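Mitochondrial association factor 1 (Toxoplasma gondii, PDB 6BXT) is thought to take part in attaching host mitochondria to the parasite's vacuole, and carries a macrodomain-like fold that holds ADP-ribose. Local coordinates at residues L168-P173 with P217-G222; A46-G51 with E212-P217. One frame throughout, in Å; residues are numbered along the deposited sequence.

Interactions 1 and 2 lie with their centres about 9 Å apart, at the middle of one mixed sheet and at the loop leaving it, and ADP-ribose touches both. Along the chain the segments alternate: 46-51, then 168-173, then 212-217, which runs into 217-222 through the shared Pro217. Strand 45-51 lies between 213-216 and 166-171. Interaction 2 is therefore a pairing of neighbouring parallel strands, whereas interaction 1 joins the end of strand 166-171 to the loop that follows strand 213-216. Probable backbone hydrogen bonds between Leu168 and both Thr47 and Asp49 tie the two contacts together. Such convergence of strand ends and following loops on one ligand is consistent with a macrodomain pocket.

Interaction 1 of 2, residues L168-P173 with P217-G222; sequences LYTVAP and PLLGAG. With APR (adenosine-5-diphosphoribose), chain D.
The amide N of Gly220 meets two neighbours: the methyl of Ala172, with CB 3.7 Å from that N, and the diphosphate of ADP-ribose, whose O1B is 3.5 Å from it. No hydrogen bond joins the two segments, which bury only 158 Å² between them, so the join is apolar packing. Ala172 CB also lies 3.9 Å from Leu219 CB. Two residues earlier, on strand 166-171, Thr170 and Leu219 approach obliquely, methyl CG2 to CD1 at 3.9 Å. With OG1 of Thr170 anti to the backbone N (chi1 -172°) and hydrogen-bonded to Ala146 O, the methyl is left to face the leucine. Leu218 to Ala221 form a type II beta turn with Gly220 at its third position, where phi is positive; the closing bond from Ala221 N to Leu218 O is weak. Beyond the turn, Gly222 CA lies against the bridging O3A, where a side chain would collide with the ligand; a glycine-rich loop beside the diphosphate is consistent with a macrodomain. Before it, Pro217 CB lies 3.7 Å from O4' of the adenosine ribose. Tyr186 OH hydrogen-bonds to Leu219 O from helix 179-201, which also packs on Thr170 and Pro173, while strand 45-51 touches Thr170 through Val48 and helix 263-271 flanks Leu218.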
ATOM      1  N   LEU A 168      -1.447   2.774   3.912  1.00 39.67           N
ATOM      2  CA  LEU A 168      -0.927   1.416   3.937  1.00 34.48           C
ATOM      3  C   LEU A 168       0.546   1.421   3.558  1.00 33.19           C
ATOM      4  O   LEU A 168       1.032   2.359   2.929  1.00 30.14           O
ATOM      5  CB  LEU A 168      -1.713   0.506   2.992  1.00 35.29           C
ATOM      6  CG  LEU A 168      -3.167   0.255   3.386  1.00 37.85           C
ATOM      7  CD1 LEU A 168      -4.108   0.865   2.363  1.00 52.41           C
ATOM      8  CD2 LEU A 168      -3.422  -1.235   3.538  1.00 42.21           C
ATOM      9  N   TYR A 169       1.243   0.362   3.949  1.00 36.46           N
ATOM     10  CA  TYR A 169       2.665   0.218   3.688  1.00 36.28           C
ATOM     11  C   TYR A 169       2.934  -1.236   3.337  1.00 38.41           C
ATOM     12  O   TYR A 169       2.560  -2.134   4.089  1.00 39.27           O
ATOM     13  CB  TYR A 169       3.480   0.650   4.912  1.00 37.28           C
ATOM     14  CG  TYR A 169       4.986   0.606   4.745  1.00 36.10           C
ATOM     15  CD1 TYR A 169       5.675  -0.600   4.751  1.00 38.59           C
ATOM     16  CD2 TYR A 169       5.722   1.775   4.617  1.00 38.43           C
ATOM     17  CE1 TYR A 169       7.051  -0.640   4.611  1.00 38.91           C
ATOM     18  CE2 TYR A 169       7.099   1.746   4.481  1.00 40.53           C
ATOM     19  CZ  TYR A 169       7.757   0.536   4.480  1.00 33.34           C
ATOM     20  OH  TYR A 169       9.125   0.499   4.341  1.00 35.03           O
ATOM     21  N   THR A 170       3.571  -1.465   2.196  1.00 36.25           N
ATOM     22  CA  THR A 170       3.876  -2.819   1.757  1.00 29.99           C
ATOM     23  C   THR A 170       5.251  -2.866   1.108  1.00 32.02           C
ATOM     24  O   THR A 170       5.761  -1.849   0.644  1.00 45.25           O
ATOM     25  CB  THR A 170       2.817  -3.346   0.762  1.00 40.24           C
ATOM     26  OG1 THR A 170       3.045  -4.737   0.505  1.00 45.08           O
ATOM     27  CG2 THR A 170       2.863  -2.566  -0.551  1.00 46.15           C
ATOM     28  N   VAL A 171       5.846  -4.053   1.090  1.00 40.19           N
ATOM     29  CA  VAL A 171       7.152  -4.258   0.477  1.00 36.18           C
ATOM     30  C   VAL A 171       6.997  -5.157  -0.742  1.00 39.16           C
ATOM     31  O   VAL A 171       6.579  -6.308  -0.623  1.00 44.77           O
ATOM     32  CB  VAL A 171       8.152  -4.888   1.463  1.00 43.10           C
ATOM     33  CG1 VAL A 171       9.559  -4.853   0.886  1.00 45.28           C
ATOM     34  CG2 VAL A 171       8.111  -4.162   2.800  1.00 41.26           C
ATOM     35  N   ALA A 172       7.331  -4.624  -1.911  1.00 42.50           N
ATOM     36  CA  ALA A 172       7.149  -5.349  -3.161  1.00 42.82           C
ATOM     37  C   ALA A 172       8.387  -6.175  -3.500  1.00 39.20           C
ATOM     38  O   ALA A 172       9.487  -5.861  -3.046  1.00 43.22           O
ATOM     39  CB  ALA A 172       6.832  -4.379  -4.288  1.00 44.49           C
ATOM     40  N   PRO A 173       8.210  -7.239  -4.301  1.00 35.44           N
ATOM     41  CA  PRO A 173       9.344  -8.075  -4.708  1.00 47.20           C
ATOM     42  C   PRO A 173      10.279  -7.372  -5.688  1.00 51.74           C
ATOM     43  O   PRO A 173       9.821  -6.610  -6.539  1.00 50.35           O
ATOM     44  CB  PRO A 173       8.670  -9.281  -5.373  1.00 49.08           C
ATOM     45  CG  PRO A 173       7.348  -8.775  -5.828  1.00 47.30           C
ATOM     46  CD  PRO A 173       6.929  -7.767  -4.803  1.00 42.33           C
ATOM     47  N   PRO A 217      -0.027   2.389  -6.153  1.00 41.77           N
ATOM     48  CA  PRO A 217       0.927   2.586  -7.245  1.00 34.61           C
ATOM     49  C   PRO A 217       1.172   1.261  -7.948  1.00 38.57           C
ATOM     50  O   PRO A 217       0.667   0.239  -7.481  1.00 46.27           O
ATOM     51  CB  PRO A 217       2.185   3.079  -6.531  1.00 38.91           C
ATOM     52  CG  PRO A 217       2.101   2.456  -5.181  1.00 43.11           C
ATOM     53  CD  PRO A 217       0.634   2.410  -4.835  1.00 41.32           C
ATOM     54  N   LEU A 218       1.921   1.264  -9.043  1.00 41.19           N
ATOM     55  CA  LEU A 218       2.327   0.012  -9.664  1.00 38.60           C
ATOM     56  C   LEU A 218       3.512  -0.541  -8.882  1.00 43.06           C
ATOM     57  O   LEU A 218       4.656  -0.160  -9.131  1.00 42.71           O
ATOM     58  CB  LEU A 218       2.691   0.213 -11.135  1.00 46.61           C
ATOM     59  CG  LEU A 218       3.006  -1.063 -11.921  1.00 47.13           C
ATOM     60  CD1 LEU A 218       1.764  -1.927 -12.079  1.00 43.52           C
ATOM     61  CD2 LEU A 218       3.589  -0.723 -13.278  1.00 55.75           C
ATOM     62  N   LEU A 219       3.228  -1.423  -7.924  1.00 45.64           N
ATOM     63  CA  LEU A 219       4.254  -1.952  -7.029  1.00 40.57           C
ATOM     64  C   LEU A 219       5.420  -2.577  -7.794  1.00 39.32           C
ATOM     65  O   LEU A 219       5.227  -3.290  -8.779  1.00 38.31           O
ATOM     66  CB  LEU A 219       3.651  -2.994  -6.074  1.00 46.36           C
ATOM     67  CG  LEU A 219       2.875  -2.549  -4.821  1.00 45.23           C
ATOM     68  CD1 LEU A 219       3.422  -1.262  -4.214  1.00 43.52           C
ATOM     69  CD2 LEU A 219       1.381  -2.422  -5.101  1.00 45.49           C
ATOM     70  N   GLY A 220       6.632  -2.286  -7.333  1.00 42.28           N
ATOM     71  CA  GLY A 220       7.831  -2.893  -7.882  1.00 49.31           C
ATOM     72  C   GLY A 220       8.204  -2.400  -9.266  1.00 50.03           C
ATOM     73  O   GLY A 220       8.978  -3.050  -9.967  1.00 54.74           O
ATOM     74  N   ALA A 221       7.665  -1.248  -9.656  1.00 54.34           N
ATOM     75  CA  ALA A 221       7.899  -0.703 -10.992  1.00 51.27           C
ATOM     76  C   ALA A 221       8.848   0.496 -10.971  1.00 53.13           C
ATOM     77  O   ALA A 221       9.138   1.079 -12.015  1.00 53.48           O
ATOM     78  CB  ALA A 221       6.581  -0.315 -11.634  1.00 49.20           C
ATOM     79  N   GLY A 222       9.333   0.855  -9.784  1.00 55.42           N
ATOM     80  CA  GLY A 222      10.261   1.962  -9.640  1.00 52.00           C
ATOM     81  C   GLY A 222      11.690   1.477  -9.494  1.00 56.76           C
ATOM     82  O   GLY A 222      12.285   0.987 -10.455  1.00 52.30           O
TER
HETATM   83  N1  APR D 501       4.886   9.831  -6.316  1.00 45.65           N
HETATM   84  C2  APR D 501       3.991   8.966  -6.842  1.00 46.70           C
HETATM   85  N3  APR D 501       4.426   7.884  -7.560  1.00 49.09           N
HETATM   86  C4  APR D 501       5.759   7.674  -7.745  1.00 50.94           C
HETATM   87  C5  APR D 501       6.654   8.540  -7.219  1.00 50.05           C
HETATM   88  C6  APR D 501       6.216   9.631  -6.498  1.00 47.39           C
HETATM   89  N6  APR D 501       6.854  10.708  -5.821  1.00 50.99           N
HETATM   90  N7  APR D 501       7.908   8.105  -7.549  1.00 54.12           N
HETATM   91  C8  APR D 501       7.775   6.966  -8.279  1.00 55.39           C
HETATM   92  N9  APR D 501       6.441   6.686  -8.411  1.00 57.03           N
HETATM   93  C1' APR D 501       5.855   5.634  -9.077  1.00 65.07           C
HETATM   94  C2' APR D 501       6.661   4.889  -9.851  1.00 62.01           C
HETATM   95  O2' APR D 501       6.452   5.248 -11.262  1.00 62.65           O
HETATM   96  C3' APR D 501       6.228   3.430  -9.621  1.00 63.87           C
HETATM   97  O3' APR D 501       5.370   3.032 -10.567  1.00 61.89           O
HETATM   98  O4' APR D 501       5.177   4.635  -7.940  1.00 68.92           O
HETATM   99  C4' APR D 501       5.534   3.422  -8.182  1.00 66.73           C
HETATM  100  C5' APR D 501       6.512   2.972  -7.126  1.00 63.71           C
HETATM  101  O5' APR D 501       7.579   3.934  -7.020  1.00 64.68           O
HETATM  102  PA  APR D 501       8.852   3.526  -6.207  1.00 57.46           P
HETATM  103  O1A APR D 501       8.559   3.595  -4.717  1.00 61.46           O
HETATM  104  O2A APR D 501       9.987   4.412  -6.534  1.00 52.87           O
HETATM  105  O3A APR D 501       9.220   2.015  -6.631  1.00 70.93           O
HETATM  106  PB  APR D 501       9.353   0.779  -5.642  1.00 61.76           P
HETATM  107  O1B APR D 501       7.974   0.225  -5.283  1.00 62.94           O
HETATM  108  O2B APR D 501      10.170  -0.295  -6.361  1.00 53.35           O
HETATM  109  O5D APR D 501      10.125   1.220  -4.325  1.00 63.74           O
HETATM  110  C5D APR D 501      11.526   1.161  -4.417  1.00 65.44           C
HETATM  111  O4D APR D 501      11.667   3.321  -3.590  1.00 71.12           O
HETATM  112  O1D APR D 501       9.823   4.297  -2.334  1.00 54.72           O
HETATM  113  C1D APR D 501      11.118   3.858  -2.169  1.00 66.44           C
HETATM  114  O2D APR D 501      11.913   3.319  -0.063  1.00 66.88           O
HETATM  115  C2D APR D 501      11.166   2.863  -1.284  1.00 73.65           C
HETATM  116  O3D APR D 501      13.103   1.546  -1.280  1.00 78.34           O
HETATM  117  C3D APR D 501      11.913   1.732  -1.929  1.00 69.50           C
HETATM  118  C4D APR D 501      12.185   2.165  -3.420  1.00 67.69           C

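Interaction 2 of 2, residues A46-G51 with E212-P217; sequences ATVDAG and EAIRLP. With APR (adenosine-5-diphosphoribose), chain D.
Val48 N donates to Arg215 O over 2.9 Å. Arg215 N in turn gives to Ala46 O at 3.2 Å, so Arg215 straddles Thr47 with both its backbone polar groups. Ala46 likewise brackets Ile214, its N reaching Ala213 O at 3.1 Å. The ladder stops at Pro217, which has no N-H to offer; its CD instead lies against Val48 O, 3.3 Å away. On the face carrying Ala46, Val48 and Ile214, the CG2 branch of Val48 meets Ile214 CG2 at 3.5 Å and Leu216 CD2 at 3.7 Å. Because CG1 takes the position anti to the backbone N (chi1 -179°), CG2 is the branch that makes both touches. These are central parallel strands of a mixed sheet with helices packed on it, consistent with a macrodomain, and past the ladder 45-51 runs into the ligand pocket. There Ala50 centres an inverse gamma turn and puts its CB 3.2 Å from O1B of ADP-ribose. On the other face Thr47 OG1 rests against Arg215 CB at 3.5 Å while hydrogen-bonding to Leu36 O. The arginine chain bends at chi3 (-57°) and carries its guanidinium off to a salt bridge with Asp38 and hydrogen bonds with Gln255 and Pro35 O. Helix 61-76 covers this side, Met62 touching both Thr47 and Pro217. On the Val48 side, Leu254 and Phe256 of strand 253-256, the next strand of the sheet, touch Leu216.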
ATOM      1  N   ALA A  46      -7.464   5.077   1.339  1.00 36.63           N
ATOM      2  CA  ALA A  46      -6.208   4.635   1.933  1.00 41.80           C
ATOM      3  C   ALA A  46      -5.174   4.358   0.849  1.00 38.74           C
ATOM      4  O   ALA A  46      -5.290   3.388   0.100  1.00 39.45           O
ATOM      5  CB  ALA A  46      -6.429   3.391   2.788  1.00 41.72           C
ATOM      6  N   THR A  47      -4.160   5.213   0.777  1.00 37.15           N
ATOM      7  CA  THR A  47      -3.111   5.080  -0.227  1.00 39.53           C
ATOM      8  C   THR A  47      -2.034   4.117   0.256  1.00 36.08           C
ATOM      9  O   THR A  47      -1.703   4.088   1.440  1.00 36.66           O
ATOM     10  CB  THR A  47      -2.472   6.442  -0.559  1.00 35.34           C
ATOM     11  OG1 THR A  47      -3.479   7.337  -1.045  1.00 39.25           O
ATOM     12  CG2 THR A  47      -1.385   6.293  -1.616  1.00 30.76           C
ATOM     13  N   VAL A  48      -1.489   3.340  -0.674  1.00 34.51           N
ATOM     14  CA  VAL A  48      -0.521   2.303  -0.346  1.00 32.14           C
ATOM     15  C   VAL A  48       0.909   2.774  -0.586  1.00 28.95           C
ATOM     16  O   VAL A  48       1.290   3.094  -1.712  1.00 30.01           O
ATOM     17  CB  VAL A  48      -0.775   1.027  -1.173  1.00 33.36           C
ATOM     18  CG1 VAL A  48       0.229  -0.063  -0.812  1.00 27.24           C
ATOM     19  CG2 VAL A  48      -2.198   0.534  -0.957  1.00 35.21           C
ATOM     20  N   ASP A  49       1.698   2.789   0.481  1.00 26.59           N
ATOM     21  CA  ASP A  49       3.101   3.168   0.398  1.00 28.42           C
ATOM     22  C   ASP A  49       3.931   2.018  -0.166  1.00 40.12           C
ATOM     23  O   ASP A  49       3.931   0.909   0.376  1.00 33.46           O
ATOM     24  CB  ASP A  49       3.622   3.571   1.780  1.00 28.67           C
ATOM     25  CG  ASP A  49       4.999   4.204   1.729  1.00 33.57           C
ATOM     26  OD1 ASP A  49       5.704   4.049   0.711  1.00 34.84           O
ATOM     27  OD2 ASP A  49       5.381   4.855   2.724  1.00 30.23           O
ATOM     28  N   ALA A  50       4.631   2.286  -1.263  1.00 42.53           N
ATOM     29  CA  ALA A  50       5.555   1.315  -1.830  1.00 35.08           C
ATOM     30  C   ALA A  50       6.786   1.223  -0.936  1.00 43.46           C
ATOM     31  O   ALA A  50       7.799   1.876  -1.187  1.00 42.26           O
ATOM     32  CB  ALA A  50       5.941   1.702  -3.238  1.00 44.70           C
ATOM     33  N   GLY A  51       6.683   0.410   0.112  1.00 42.82           N
ATOM     34  CA  GLY A  51       7.701   0.341   1.144  1.00 43.47           C
ATOM     35  C   GLY A  51       8.979  -0.363   0.732  1.00 44.67           C
ATOM     36  O   GLY A  51       9.113  -0.837  -0.395  1.00 46.27           O
ATOM     37  N   GLU A 212     -12.915   2.821   2.061  1.00 57.70           N
ATOM     38  CA  GLU A 212     -13.877   2.636   0.978  1.00 55.88           C
ATOM     39  C   GLU A 212     -13.215   2.740  -0.396  1.00 55.86           C
ATOM     40  O   GLU A 212     -13.880   2.609  -1.424  1.00 57.90           O
ATOM     41  CB  GLU A 212     -15.019   3.654   1.107  1.00 62.66           C
ATOM     42  CG  GLU A 212     -14.599   5.053   1.559  1.00 64.43           C
ATOM     43  CD  GLU A 212     -15.770   5.885   2.059  1.00 68.83           C
ATOM     44  OE1 GLU A 212     -16.927   5.430   1.932  1.00 69.27           O
ATOM     45  OE2 GLU A 212     -15.530   6.994   2.584  1.00 78.73           O
ATOM     46  N   ALA A 213     -11.903   2.957  -0.409  1.00 51.90           N
ATOM     47  CA  ALA A 213     -11.128   2.895  -1.645  1.00 51.22           C
ATOM     48  C   ALA A 213      -9.642   2.735  -1.333  1.00 48.44           C
ATOM     49  O   ALA A 213      -9.195   3.064  -0.234  1.00 48.60           O
ATOM     50  CB  ALA A 213     -11.365   4.135  -2.489  1.00 53.24           C
ATOM     51  N   ILE A 214      -8.888   2.220  -2.302  1.00 46.59           N
ATOM     52  CA  ILE A 214      -7.457   1.977  -2.125  1.00 46.59           C
ATOM     53  C   ILE A 214      -6.662   2.513  -3.311  1.00 45.45           C
ATOM     54  O   ILE A 214      -6.834   2.056  -4.441  1.00 45.40           O
ATOM     55  CB  ILE A 214      -7.147   0.474  -1.964  1.00 50.74           C
ATOM     56  CG1 ILE A 214      -7.997  -0.130  -0.844  1.00 47.94           C
ATOM     57  CG2 ILE A 214      -5.662   0.263  -1.672  1.00 42.71           C
ATOM     58  CD1 ILE A 214      -7.887  -1.635  -0.734  1.00 49.48           C
ATOM     59  N   ARG A 215      -5.788   3.478  -3.040  1.00 44.46           N
ATOM     60  CA  ARG A 215      -4.941   4.062  -4.070  1.00 38.11           C
ATOM     61  C   ARG A 215      -3.616   3.312  -4.153  1.00 34.58           C
ATOM     62  O   ARG A 215      -2.770   3.434  -3.269  1.00 34.17           O
ATOM     63  CB  ARG A 215      -4.701   5.546  -3.785  1.00 50.99           C
ATOM     64  CG  ARG A 215      -4.070   6.304  -4.943  1.00 40.67           C
ATOM     65  CD  ARG A 215      -4.388   7.790  -4.883  1.00 44.40           C
ATOM     66  NE  ARG A 215      -5.827   8.044  -4.876  1.00 50.00           N
ATOM     67  CZ  ARG A 215      -6.382   9.248  -4.969  1.00 51.06           C
ATOM     68  NH1 ARG A 215      -5.624  10.331  -5.088  1.00 51.02           N
ATOM     69  NH2 ARG A 215      -7.702   9.369  -4.950  1.00 51.00           N
ATOM     70  N   LEU A 216      -3.450   2.538  -5.223  1.00 40.46           N
ATOM     71  CA  LEU A 216      -2.262   1.711  -5.412  1.00 44.17           C
ATOM     72  C   LEU A 216      -1.327   2.288  -6.468  1.00 41.74           C
ATOM     73  O   LEU A 216      -1.770   2.636  -7.560  1.00 38.89           O
ATOM     74  CB  LEU A 216      -2.658   0.293  -5.833  1.00 39.60           C
ATOM     75  CG  LEU A 216      -3.600  -0.475  -4.913  1.00 39.89           C
ATOM     76  CD1 LEU A 216      -4.608  -1.249  -5.738  1.00 49.23           C
ATOM     77  CD2 LEU A 216      -2.799  -1.405  -4.021  1.00 46.71           C
ATOM     78  N   PRO A 217      -0.027   2.389  -6.153  1.00 41.77           N
ATOM     79  CA  PRO A 217       0.927   2.586  -7.245  1.00 34.61           C
ATOM     80  C   PRO A 217       1.172   1.261  -7.948  1.00 38.57           C
ATOM     81  O   PRO A 217       0.667   0.239  -7.481  1.00 46.27           O
ATOM     82  CB  PRO A 217       2.185   3.079  -6.531  1.00 38.91           C
ATOM     83  CG  PRO A 217       2.101   2.456  -5.181  1.00 43.11           C
ATOM     84  CD  PRO A 217       0.634   2.410  -4.835  1.00 41.32           C
TER
HETATM   85  N1  APR D 501       4.886   9.831  -6.316  1.00 45.65           N
HETATM   86  C2  APR D 501       3.991   8.966  -6.842  1.00 46.70           C
HETATM   87  N3  APR D 501       4.426   7.884  -7.560  1.00 49.09           N
HETATM   88  C4  APR D 501       5.759   7.674  -7.745  1.00 50.94           C
HETATM   89  C5  APR D 501       6.654   8.540  -7.219  1.00 50.05           C
HETATM   90  C6  APR D 501       6.216   9.631  -6.498  1.00 47.39           C
HETATM   91  N6  APR D 501       6.854  10.708  -5.821  1.00 50.99           N
HETATM   92  N7  APR D 501       7.908   8.105  -7.549  1.00 54.12           N
HETATM   93  C8  APR D 501       7.775   6.966  -8.279  1.00 55.39           C
HETATM   94  N9  APR D 501       6.441   6.686  -8.411  1.00 57.03           N
HETATM   95  C1' APR D 501       5.855   5.634  -9.077  1.00 65.07           C
HETATM   96  C2' APR D 501       6.661   4.889  -9.851  1.00 62.01           C
HETATM   97  O2' APR D 501       6.452   5.248 -11.262  1.00 62.65           O
HETATM   98  C3' APR D 501       6.228   3.430  -9.621  1.00 63.87           C
HETATM   99  O3' APR D 501       5.370   3.032 -10.567  1.00 61.89           O
HETATM  100  O4' APR D 501       5.177   4.635  -7.940  1.00 68.92           O
HETATM  101  C4' APR D 501       5.534   3.422  -8.182  1.00 66.73           C
HETATM  102  C5' APR D 501       6.512   2.972  -7.126  1.00 63.71           C
HETATM  103  O5' APR D 501       7.579   3.934  -7.020  1.00 64.68           O
HETATM  104  PA  APR D 501       8.852   3.526  -6.207  1.00 57.46           P
HETATM  105  O1A APR D 501       8.559   3.595  -4.717  1.00 61.46           O
HETATM  106  O2A APR D 501       9.987   4.412  -6.534  1.00 52.87           O
HETATM  107  O3A APR D 501       9.220   2.015  -6.631  1.00 70.93           O
HETATM  108  PB  APR D 501       9.353   0.779  -5.642  1.00 61.76           P
HETATM  109  O1B APR D 501       7.974   0.225  -5.283  1.00 62.94           O
HETATM  110  O2B APR D 501      10.170  -0.295  -6.361  1.00 53.35           O
HETATM  111  O5D APR D 501      10.125   1.220  -4.325  1.00 63.74           O
HETATM  112  C5D APR D 501      11.526   1.161  -4.417  1.00 65.44           C
HETATM  113  O4D APR D 501      11.667   3.321  -3.590  1.00 71.12           O
HETATM  114  O1D APR D 501       9.823   4.297  -2.334  1.00 54.72           O
HETATM  115  C1D APR D 501      11.118   3.858  -2.169  1.00 66.44           C
HETATM  116  O2D APR D 501      11.913   3.319  -0.063  1.00 66.88           O
HETATM  117  C2D APR D 501      11.166   2.863  -1.284  1.00 73.65           C
HETATM  118  O3D APR D 501      13.103   1.546  -1.280  1.00 78.34           O
HETATM  119  C3D APR D 501      11.913   1.732  -1.929  1.00 69.50           C
HETATM  120  C4D APR D 501      12.185   2.165  -3.420  1.00 67.69           C